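Local coordinates for protein O-ureido-L-serine synthase (Streptomyces lavendulae, PDB 3X43) that catalyses the pyridoxal 5'-phosphate-dependent addition of hydroxyurea to O-acetyl-L-serine, giving O-ureido-L-serine for D-cycloserine biosynthesis, and also makes L-cysteine from sulfide, at residues F172-G177 / L287-D292; T14-L19 / Y30-S35; V198-P203 / S234-L239. All coordinates share one frame; numbering follows the deposited sequence.

Contact 1. Residues F172-G177 / L287-D292; sequences FVTGFG and LAMLPD. With PLP (pyridoxal-5'-phosphate), chain J.
V173 is held to the strand of L287 and M289 by two backbone hydrogen bonds. Its N donates to L287 O over 2.7 Å at a nearly straight 176°, and its O accepts M289 N at 3.2 Å. One residue thus gives and takes with the partners flanking A288, the alternation that defines parallel pairing, in the register F172 with L287 and V173 with A288. The strand axes are 4.7 Å apart and 29° from parallel. Past T174 the chains separate.

Apolar packing lies on the face that carries F172 and L287. With CG anti to the backbone N, the F172 ring reaches along that face, where L287 CD2 meets its edge at CD1, 4.0 Å away. The first torsion of M289 sets CG beside its own backbone N, 3.7 Å from F172 CZ, and the bend at chi2 brings SD to the ring edge. The M289 sulfur sits 5.1 Å from the F172 ring centroid and 77° off the ring normal, an edgewise Met-aromatic contact. V173 turns to the other face, against T272 of helix 264-279.

Cofactor contacts begin where the strands have parted. G177 N donates to PLP O3P over 3.1 Å, whereas P291 CB approaches the pyridine nitrogen, PLP N1, to 3.4 Å. D292 OD2, hydrogen-bonded to N73 and Y297, lies beside the ring methyl C2A.

Two adjacent parallel strands whose C-terminal ends open round the cofactor, one leading into a glycine-rich phosphate-binding turn (G177 to T181), are characteristic of fold-type II PLP enzymes of the cysteine synthase family.

Contact 2. Residues T14-L19 / Y30-S35; sequences TPIVRL and YVKVES
The Y30 ring carries R18 CG over one face, 3.8 Å from the centroid and 17° off the ring normal, which meets the geometry of a CH-pi contact. R18 CB comes within 3.5 Å of Y30 CE2, so the aliphatic part of the arginine does the covering while its guanidinium plane stands 72° from the ring. R18 CG is anti to the backbone N, which carries the chain across the ring. I16 CG2 packs on Y30 CB, and F164 of helix 147-164 meets the ring edge-to-face.

On the face of the sheet that carries Y30, I16 CG1 lies 3.6 Å from K32 CD. On the sheet face with V17 and V31, V17 CG2 meets V31 CG1. These pairs belong to a beta hairpin formed by strands 16-18 and 27-33, with I16-K32 and R18-Y30 as non-hydrogen-bonded pairs flanking the hydrogen-bonded pair V17-V31. Both bonds of that pair are present, V31 N to V17 O at 2.6 Å and V17 N to V31 O, and V33 N to P15 O extends the ladder beyond I16. Strand 16-18 is the outermost strand of its sheet within the chain; L3 and F4 of the second subunit pack against this hairpin.

At the other end, T14 OG1 links two charged side chains. It accepts from K32 NZ at 2.9 Å and donates to E34 OE1 at 2.8 Å, meeting the carboxylate from 51° out of its plane. The first torsion of T14 places OG1 between the backbone N and the carbonyl carbon, turned toward both partners. K32 NZ also forms a salt bridge with E159 and donates to a water that lies 2.6 Å from T14 O, whereas E34 OE2 is paired with R45.

Contact 3. Residues V198-P203 / S234-L239; sequences VVALEP and SVIDDL
V198, with the most surface buried here, sits over the turn that leads into strand 238-242. Its CB lies 3.5 Å from V235 O, and both methyls, CG1 and CG2, are 3.8 Å from that oxygen; its CG1 also touches V235 CG1. The carbonyl oxygen of V198 accepts two backbone amides, D237 N and D238 N, both at 3.0 Å; the former lies in the carbonyl plane and the latter is tilted 23° from it. A long, weak bond from V198 N to D237 OD1 adds a side-chain link beside this two-donor carbonyl.

A200 continues the pairing: its N donates to D238 O over 2.8 Å, and its CB packs against I236 CD1 at 3.7 Å. V199-D238 and A200-L239 are parallel bridges, joining the two strands of a beta-alpha-beta unit whose connection contains helix 208-211. Strand 238-242 is the outermost strand of the six-stranded sheet within this chain. On the inner side strand 197-203 is hydrogen-bonded through its backbone to strand 171-175, and V199 packs on helix 264-279.

The end of the L239 side chain reaches the partner strand. Its CD2 comes to 3.2 Å from A200 O and 3.9 Å from E202 OE2, while its CA contributes a CA-H...O contact to A200 O. The E202 carboxylate has its stronger partner at L209 N in helix 208-211, a helix that L239 also touches. On the other face of the sheet, which carries V199 and D238, D238 OD2 approaches V199 CG2, and the other carboxylate oxygen, D238 OD1, forms a salt bridge with R197.

All three contacts belong to one mixed six-stranded sheet, ordered 16-18, 27-33, 284-290, 171-175, 197-203, 238-242. Contacts 2 and 3 occupy its two margins, with centres 20 Å apart and nearest atoms about 11 Å apart; contact 1 lies between, its centre 10 Å from that of contact 2 and 11 Å from that of contact 3. Probable backbone hydrogen bonds join the neighbours: L290 N to K32 O toward contact 2, and F172 O to V199 N toward contact 3. Along the chain contact 2 closes first, and contact 3 is nested inside the loop closed by contact 1. Strands distant in sequence thus become central neighbours, and the cofactor is bound beyond the C-terminal ends of strands 171-175 and 284-290.

Contact 1. Residues F172-G177 / L287-D292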
loop_
_atom_site.group_PDB
_atom_site.type_symbol
_atom_site.label_atom_id
_atom_site.label_comp_id
_atom_site.label_asym_id
_atom_site.label_seq_id
_atom_site.Cartn_x
_atom_site.Cartn_y
_atom_site.Cartn_z
ATOM N N PHE B 172 -0.590 18.591 -16.388
ATOM C CA PHE B 172 0.017 17.268 -16.464
ATOM C C PHE B 172 0.974 17.336 -17.645
ATOM O O PHE B 172 0.534 17.463 -18.781
ATOM C CB PHE B 172 -1.034 16.184 -16.705
ATOM C CG PHE B 172 -0.443 14.848 -17.065
ATOM C CD1 PHE B 172 0.196 14.079 -16.105
ATOM C CD2 PHE B 172 -0.477 14.390 -18.375
ATOM C CE1 PHE B 172 0.801 12.869 -16.451
ATOM C CE2 PHE B 172 0.120 13.192 -18.727
ATOM C CZ PHE B 172 0.760 12.431 -17.763
ATOM N N VAL B 173 2.274 17.258 -17.369
ATOM C CA VAL B 173 3.294 17.359 -18.409
ATOM C C VAL B 173 3.996 16.066 -18.794
ATOM O O VAL B 173 4.491 15.320 -17.945
ATOM C CB VAL B 173 4.387 18.365 -18.003
ATOM C CG1 VAL B 173 5.284 18.665 -19.201
ATOM C CG2 VAL B 173 3.749 19.639 -17.474
ATOM N N THR B 174 4.063 15.810 -20.091
ATOM C CA THR B 174 4.733 14.607 -20.554
ATOM C C THR B 174 5.265 14.751 -21.966
ATOM O O THR B 174 4.781 15.567 -22.753
ATOM C CB THR B 174 3.789 13.384 -20.523
ATOM O OG1 THR B 174 4.503 12.221 -20.951
ATOM C CG2 THR B 174 2.612 13.595 -21.444
ATOM N N GLY B 175 6.287 13.968 -22.266
ATOM C CA GLY B 175 6.834 13.965 -23.603
ATOM C C GLY B 175 6.276 12.681 -24.192
ATOM O O GLY B 175 5.515 11.976 -23.521
ATOM N N PHE B 176 6.617 12.361 -25.431
ATOM C CA PHE B 176 6.118 11.126 -26.003
ATOM C C PHE B 176 7.144 10.443 -26.885
ATOM O O PHE B 176 7.959 11.093 -27.548
ATOM C CB PHE B 176 4.826 11.375 -26.783
ATOM C CG PHE B 176 4.960 12.382 -27.880
ATOM C CD1 PHE B 176 5.299 11.981 -29.172
ATOM C CD2 PHE B 176 4.730 13.729 -27.634
ATOM C CE1 PHE B 176 5.404 12.913 -30.207
ATOM C CE2 PHE B 176 4.832 14.665 -28.658
ATOM C CZ PHE B 176 5.170 14.256 -29.949
ATOM N N GLY B 177 7.109 9.117 -26.854
ATOM C CA GLY B 177 8.006 8.308 -27.658
ATOM C C GLY B 177 7.056 7.435 -28.441
ATOM O O GLY B 177 6.859 7.631 -29.635
ATOM N N LEU B 287 2.055 18.425 -12.521
ATOM C CA LEU B 287 2.537 17.053 -12.394
ATOM C C LEU B 287 3.386 16.738 -13.617
ATOM O O LEU B 287 2.956 16.935 -14.748
ATOM C CB LEU B 287 1.370 16.063 -12.302
ATOM C CG LEU B 287 1.762 14.578 -12.337
ATOM C CD1 LEU B 287 2.793 14.301 -11.271
ATOM C CD2 LEU B 287 0.533 13.706 -12.097
ATOM N N ALA B 288 4.599 16.261 -13.386
ATOM C CA ALA B 288 5.501 15.931 -14.473
ATOM C C ALA B 288 5.887 14.453 -14.392
ATOM O O ALA B 288 6.043 13.912 -13.297
ATOM C CB ALA B 288 6.745 16.805 -14.386
ATOM N N MET B 289 6.031 13.811 -15.553
ATOM C CA MET B 289 6.408 12.394 -15.630
ATOM C C MET B 289 7.922 12.221 -15.706
ATOM O O MET B 289 8.576 12.852 -16.524
ATOM C CB MET B 289 5.795 11.728 -16.872
ATOM C CG MET B 289 4.275 11.582 -16.867
ATOM S SD MET B 289 3.636 10.414 -15.642
ATOM C CE MET B 289 4.550 8.914 -16.010
ATOM N N LEU B 290 8.460 11.345 -14.862
ATOM C CA LEU B 290 9.891 11.035 -14.813
ATOM C C LEU B 290 9.970 9.594 -15.351
ATOM O O LEU B 290 9.909 8.631 -14.592
ATOM C CB LEU B 290 10.376 11.083 -13.363
ATOM C CG LEU B 290 10.973 12.383 -12.828
ATOM C CD1 LEU B 290 10.125 13.570 -13.239
ATOM C CD2 LEU B 290 11.083 12.288 -11.322
ATOM N N PRO B 291 10.157 9.439 -16.664
ATOM C CA PRO B 291 10.217 8.109 -17.281
ATOM C C PRO B 291 11.238 7.055 -16.871
ATOM O O PRO B 291 10.942 5.865 -16.950
ATOM C CB PRO B 291 10.276 8.416 -18.786
ATOM C CG PRO B 291 9.821 9.869 -18.902
ATOM C CD PRO B 291 10.348 10.508 -17.659
ATOM N N ASP B 292 12.428 7.446 -16.441
ATOM C CA ASP B 292 13.400 6.423 -16.088
ATOM C C ASP B 292 14.525 6.882 -15.184
ATOM O O ASP B 292 14.626 8.070 -14.859
ATOM C CB ASP B 292 13.979 5.787 -17.365
ATOM C CG ASP B 292 14.876 6.742 -18.174
ATOM O OD1 ASP B 292 15.016 7.933 -17.816
ATOM O OD2 ASP B 292 15.450 6.282 -19.187
HETATM N N1 PLP J . 11.326 8.824 -21.989
HETATM C C2 PLP J . 12.031 7.615 -21.985
HETATM C C2A PLP J . 13.448 7.528 -21.463
HETATM C C3 PLP J . 11.384 6.514 -22.473
HETATM O O3 PLP J . 11.975 5.305 -22.446
HETATM C C4 PLP J . 10.059 6.657 -22.963
HETATM C C4A PLP J . 9.286 5.369 -23.466
HETATM C C5 PLP J . 9.424 7.931 -22.941
HETATM C C6 PLP J . 10.072 8.967 -22.447
HETATM C C5A PLP J . 8.085 8.228 -23.611
HETATM O O4P PLP J . 6.990 7.467 -23.086
HETATM P P PLP J . 5.818 6.886 -23.998
HETATM O O1P PLP J . 6.444 5.950 -24.928
HETATM O O2P PLP J . 4.869 6.219 -23.114
HETATM O O3P PLP J . 5.206 8.023 -24.681
#

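Contact 2. Residues T14-L19 / Y30-S35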
loop_
_atom_site.group_PDB
_atom_site.type_symbol
_atom_site.label_atom_id
_atom_site.label_comp_id
_atom_site.label_asym_id
_atom_site.label_seq_id
_atom_site.Cartn_x
_atom_site.Cartn_y
_atom_site.Cartn_z
ATOM N N THR B 14 3.675 3.461 -9.092
ATOM C CA THR B 14 4.853 4.251 -8.785
ATOM C C THR B 14 4.497 5.488 -7.962
ATOM O O THR B 14 3.393 6.019 -8.044
ATOM C CB THR B 14 5.558 4.671 -10.070
ATOM O OG1 THR B 14 4.645 5.411 -10.895
ATOM C CG2 THR B 14 6.034 3.437 -10.823
ATOM N N PRO B 15 5.446 5.967 -7.160
ATOM C CA PRO B 15 5.175 7.139 -6.335
ATOM C C PRO B 15 5.234 8.506 -7.016
ATOM O O PRO B 15 6.021 8.744 -7.927
ATOM C CB PRO B 15 6.201 7.016 -5.217
ATOM C CG PRO B 15 7.369 6.372 -5.875
ATOM C CD PRO B 15 6.809 5.449 -6.948
ATOM N N ILE B 16 4.368 9.397 -6.557
ATOM C CA ILE B 16 4.344 10.757 -7.046
ATOM C C ILE B 16 4.862 11.589 -5.860
ATOM O O ILE B 16 4.267 11.589 -4.775
ATOM C CB ILE B 16 2.910 11.189 -7.445
ATOM C CG1 ILE B 16 2.469 10.421 -8.697
ATOM C CG2 ILE B 16 2.866 12.690 -7.735
ATOM C CD1 ILE B 16 1.044 10.729 -9.165
ATOM N N VAL B 17 5.991 12.265 -6.050
ATOM C CA VAL B 17 6.568 13.070 -4.983
ATOM C C VAL B 17 6.643 14.548 -5.324
ATOM O O VAL B 17 6.739 14.923 -6.488
ATOM C CB VAL B 17 7.972 12.571 -4.618
ATOM C CG1 VAL B 17 7.943 11.063 -4.455
ATOM C CG2 VAL B 17 8.960 12.951 -5.698
ATOM N N ARG B 18 6.603 15.378 -4.287
ATOM C CA ARG B 18 6.649 16.833 -4.442
ATOM C C ARG B 18 8.073 17.363 -4.478
ATOM O O ARG B 18 8.912 16.940 -3.691
ATOM C CB ARG B 18 5.912 17.513 -3.284
ATOM C CG ARG B 18 5.365 18.884 -3.622
ATOM C CD ARG B 18 4.803 19.586 -2.395
ATOM N NE ARG B 18 5.550 20.806 -2.105
ATOM C CZ ARG B 18 6.427 20.939 -1.111
ATOM N NH1 ARG B 18 6.678 19.924 -0.290
ATOM N NH2 ARG B 18 7.072 22.089 -0.950
ATOM N N LEU B 19 8.349 18.283 -5.398
ATOM C CA LEU B 19 9.680 18.873 -5.460
ATOM C C LEU B 19 9.767 19.789 -4.239
ATOM O O LEU B 19 8.833 20.546 -3.948
ATOM C CB LEU B 19 9.857 19.663 -6.758
ATOM C CG LEU B 19 9.855 18.763 -7.998
ATOM C CD1 LEU B 19 10.297 19.532 -9.245
ATOM C CD2 LEU B 19 10.780 17.586 -7.741
ATOM N N TYR B 30 4.611 18.419 -8.563
ATOM C CA TYR B 30 4.769 17.027 -8.168
ATOM C C TYR B 30 5.381 16.248 -9.310
ATOM O O TYR B 30 5.275 16.629 -10.481
ATOM C CB TYR B 30 3.426 16.410 -7.793
ATOM C CG TYR B 30 2.895 16.886 -6.469
ATOM C CD1 TYR B 30 2.101 18.031 -6.390
ATOM C CD2 TYR B 30 3.150 16.177 -5.305
ATOM C CE1 TYR B 30 1.568 18.448 -5.169
ATOM C CE2 TYR B 30 2.626 16.581 -4.088
ATOM C CZ TYR B 30 1.831 17.715 -4.026
ATOM O OH TYR B 30 1.267 18.095 -2.834
ATOM N N VAL B 31 6.001 15.127 -8.975
ATOM C CA VAL B 31 6.666 14.350 -9.988
ATOM C C VAL B 31 6.419 12.841 -9.839
ATOM O O VAL B 31 6.406 12.321 -8.725
ATOM C CB VAL B 31 8.157 14.737 -9.914
ATOM C CG1 VAL B 31 8.982 13.645 -9.253
ATOM C CG2 VAL B 31 8.643 15.138 -11.275
ATOM N N LYS B 32 6.197 12.151 -10.964
ATOM C CA LYS B 32 5.954 10.697 -10.969
ATOM C C LYS B 32 7.220 9.933 -11.362
ATOM O O LYS B 32 7.663 10.007 -12.501
ATOM C CB LYS B 32 4.823 10.348 -11.942
ATOM C CG LYS B 32 4.151 9.000 -11.649
ATOM C CD LYS B 32 2.682 9.036 -12.017
ATOM C CE LYS B 32 2.076 7.649 -12.096
ATOM N NZ LYS B 32 2.188 6.894 -10.817
ATOM N N VAL B 33 7.793 9.190 -10.420
ATOM C CA VAL B 33 9.036 8.451 -10.659
ATOM C C VAL B 33 8.838 7.036 -11.211
ATOM O O VAL B 33 8.604 6.097 -10.461
ATOM C CB VAL B 33 9.870 8.373 -9.349
ATOM C CG1 VAL B 33 11.322 8.103 -9.653
ATOM C CG2 VAL B 33 9.720 9.661 -8.576
ATOM N N GLU B 34 8.958 6.884 -12.525
ATOM C CA GLU B 34 8.784 5.580 -13.152
ATOM C C GLU B 34 10.002 4.676 -13.038
ATOM O O GLU B 34 9.992 3.548 -13.529
ATOM C CB GLU B 34 8.397 5.748 -14.618
ATOM C CG GLU B 34 6.970 6.279 -14.805
ATOM C CD GLU B 34 5.900 5.255 -14.424
ATOM O OE1 GLU B 34 4.944 5.624 -13.716
ATOM O OE2 GLU B 34 6.015 4.082 -14.833
ATOM N N SER B 35 11.046 5.165 -12.381
ATOM C CA SER B 35 12.259 4.381 -12.192
ATOM C C SER B 35 12.024 3.368 -11.078
ATOM O O SER B 35 12.836 2.461 -10.859
ATOM C CB SER B 35 13.442 5.289 -11.819
ATOM O OG SER B 35 13.216 5.962 -10.590
HETATM O O HOH W 1 1.201 7.380 -8.020
#

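Contact 3. Residues V198-P203 / S234-L239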
loop_
_atom_site.group_PDB
_atom_site.type_symbol
_atom_site.label_atom_id
_atom_site.label_comp_id
_atom_site.label_asym_id
_atom_site.label_seq_id
_atom_site.Cartn_x
_atom_site.Cartn_y
_atom_site.Cartn_z
ATOM N N VAL B 198 -3.498 19.033 -20.391
ATOM C CA VAL B 198 -2.573 17.986 -20.804
ATOM C C VAL B 198 -1.499 18.668 -21.651
ATOM O O VAL B 198 -1.770 19.157 -22.749
ATOM C CB VAL B 198 -3.310 16.897 -21.632
ATOM C CG1 VAL B 198 -2.325 15.847 -22.136
ATOM C CG2 VAL B 198 -4.377 16.244 -20.782
ATOM N N VAL B 199 -0.282 18.710 -21.129
ATOM C CA VAL B 199 0.821 19.364 -21.810
ATOM C C VAL B 199 1.791 18.367 -22.424
ATOM O O VAL B 199 2.456 17.615 -21.712
ATOM C CB VAL B 199 1.595 20.264 -20.827
ATOM C CG1 VAL B 199 2.657 21.052 -21.563
ATOM C CG2 VAL B 199 0.625 21.202 -20.103
ATOM N N ALA B 200 1.876 18.368 -23.750
ATOM C CA ALA B 200 2.775 17.462 -24.447
ATOM C C ALA B 200 3.949 18.238 -25.025
ATOM O O ALA B 200 3.767 19.205 -25.766
ATOM C CB ALA B 200 2.028 16.728 -25.556
ATOM N N LEU B 201 5.157 17.807 -24.687
ATOM C CA LEU B 201 6.347 18.477 -25.164
ATOM C C LEU B 201 7.074 17.671 -26.220
ATOM O O LEU B 201 6.943 16.452 -26.290
ATOM C CB LEU B 201 7.287 18.771 -23.990
ATOM C CG LEU B 201 8.024 17.602 -23.337
ATOM C CD1 LEU B 201 9.301 17.289 -24.098
ATOM C CD2 LEU B 201 8.348 17.963 -21.906
ATOM N N GLU B 202 7.847 18.380 -27.035
ATOM C CA GLU B 202 8.632 17.785 -28.106
ATOM C C GLU B 202 10.012 18.432 -28.116
ATOM O O GLU B 202 10.159 19.605 -27.767
ATOM C CB GLU B 202 7.971 18.059 -29.453
ATOM C CG GLU B 202 6.823 17.144 -29.812
ATOM C CD GLU B 202 6.481 17.232 -31.285
ATOM O OE1 GLU B 202 6.705 16.237 -32.018
ATOM O OE2 GLU B 202 5.997 18.310 -31.701
ATOM N N PRO B 203 11.047 17.673 -28.499
ATOM C CA PRO B 203 12.393 18.255 -28.536
ATOM C C PRO B 203 12.393 19.443 -29.513
ATOM O O PRO B 203 11.799 19.364 -30.593
ATOM C CB PRO B 203 13.277 17.103 -29.027
ATOM C CG PRO B 203 12.473 15.858 -28.787
ATOM C CD PRO B 203 11.031 16.254 -28.893
ATOM N N SER B 234 -5.739 14.373 -30.142
ATOM C CA SER B 234 -6.891 15.195 -29.759
ATOM C C SER B 234 -6.873 15.433 -28.246
ATOM O O SER B 234 -7.503 16.361 -27.720
ATOM C CB SER B 234 -8.194 14.492 -30.157
ATOM O OG SER B 234 -8.615 13.586 -29.157
ATOM N N VAL B 235 -6.128 14.578 -27.562
ATOM C CA VAL B 235 -5.995 14.620 -26.119
ATOM C C VAL B 235 -5.141 15.797 -25.632
ATOM O O VAL B 235 -5.275 16.244 -24.494
ATOM C CB VAL B 235 -5.388 13.281 -25.633
ATOM C CG1 VAL B 235 -3.956 13.474 -25.176
ATOM C CG2 VAL B 235 -6.255 12.686 -24.560
ATOM N N ILE B 236 -4.278 16.295 -26.510
ATOM C CA ILE B 236 -3.365 17.392 -26.190
ATOM C C ILE B 236 -4.017 18.768 -26.089
ATOM O O ILE B 236 -4.653 19.228 -27.035
ATOM C CB ILE B 236 -2.236 17.468 -27.239
ATOM C CG1 ILE B 236 -1.497 16.132 -27.294
ATOM C CG2 ILE B 236 -1.300 18.620 -26.921
ATOM C CD1 ILE B 236 -0.401 16.079 -28.331
ATOM N N ASP B 237 -3.849 19.413 -24.937
ATOM C CA ASP B 237 -4.391 20.751 -24.695
ATOM C C ASP B 237 -3.307 21.783 -25.034
ATOM O O ASP B 237 -3.601 22.853 -25.564
ATOM C CB ASP B 237 -4.797 20.914 -23.229
ATOM C CG ASP B 237 -6.183 20.372 -22.935
ATOM O OD1 ASP B 237 -6.286 19.348 -22.223
ATOM O OD2 ASP B 237 -7.172 20.974 -23.411
ATOM N N ASP B 238 -2.053 21.452 -24.717
ATOM C CA ASP B 238 -0.923 22.339 -24.995
ATOM C C ASP B 238 0.286 21.593 -25.562
ATOM O O ASP B 238 0.819 20.681 -24.922
ATOM C CB ASP B 238 -0.490 23.079 -23.723
ATOM C CG ASP B 238 -1.620 23.868 -23.086
ATOM O OD1 ASP B 238 -1.986 24.938 -23.616
ATOM O OD2 ASP B 238 -2.144 23.420 -22.047
ATOM N N LEU B 239 0.713 21.983 -26.765
ATOM C CA LEU B 239 1.877 21.376 -27.412
ATOM C C LEU B 239 3.037 22.356 -27.313
ATOM O O LEU B 239 2.951 23.481 -27.807
ATOM C CB LEU B 239 1.586 21.080 -28.884
ATOM C CG LEU B 239 2.195 19.801 -29.470
ATOM C CD1 LEU B 239 2.179 19.889 -30.994
ATOM C CD2 LEU B 239 3.613 19.610 -28.970
#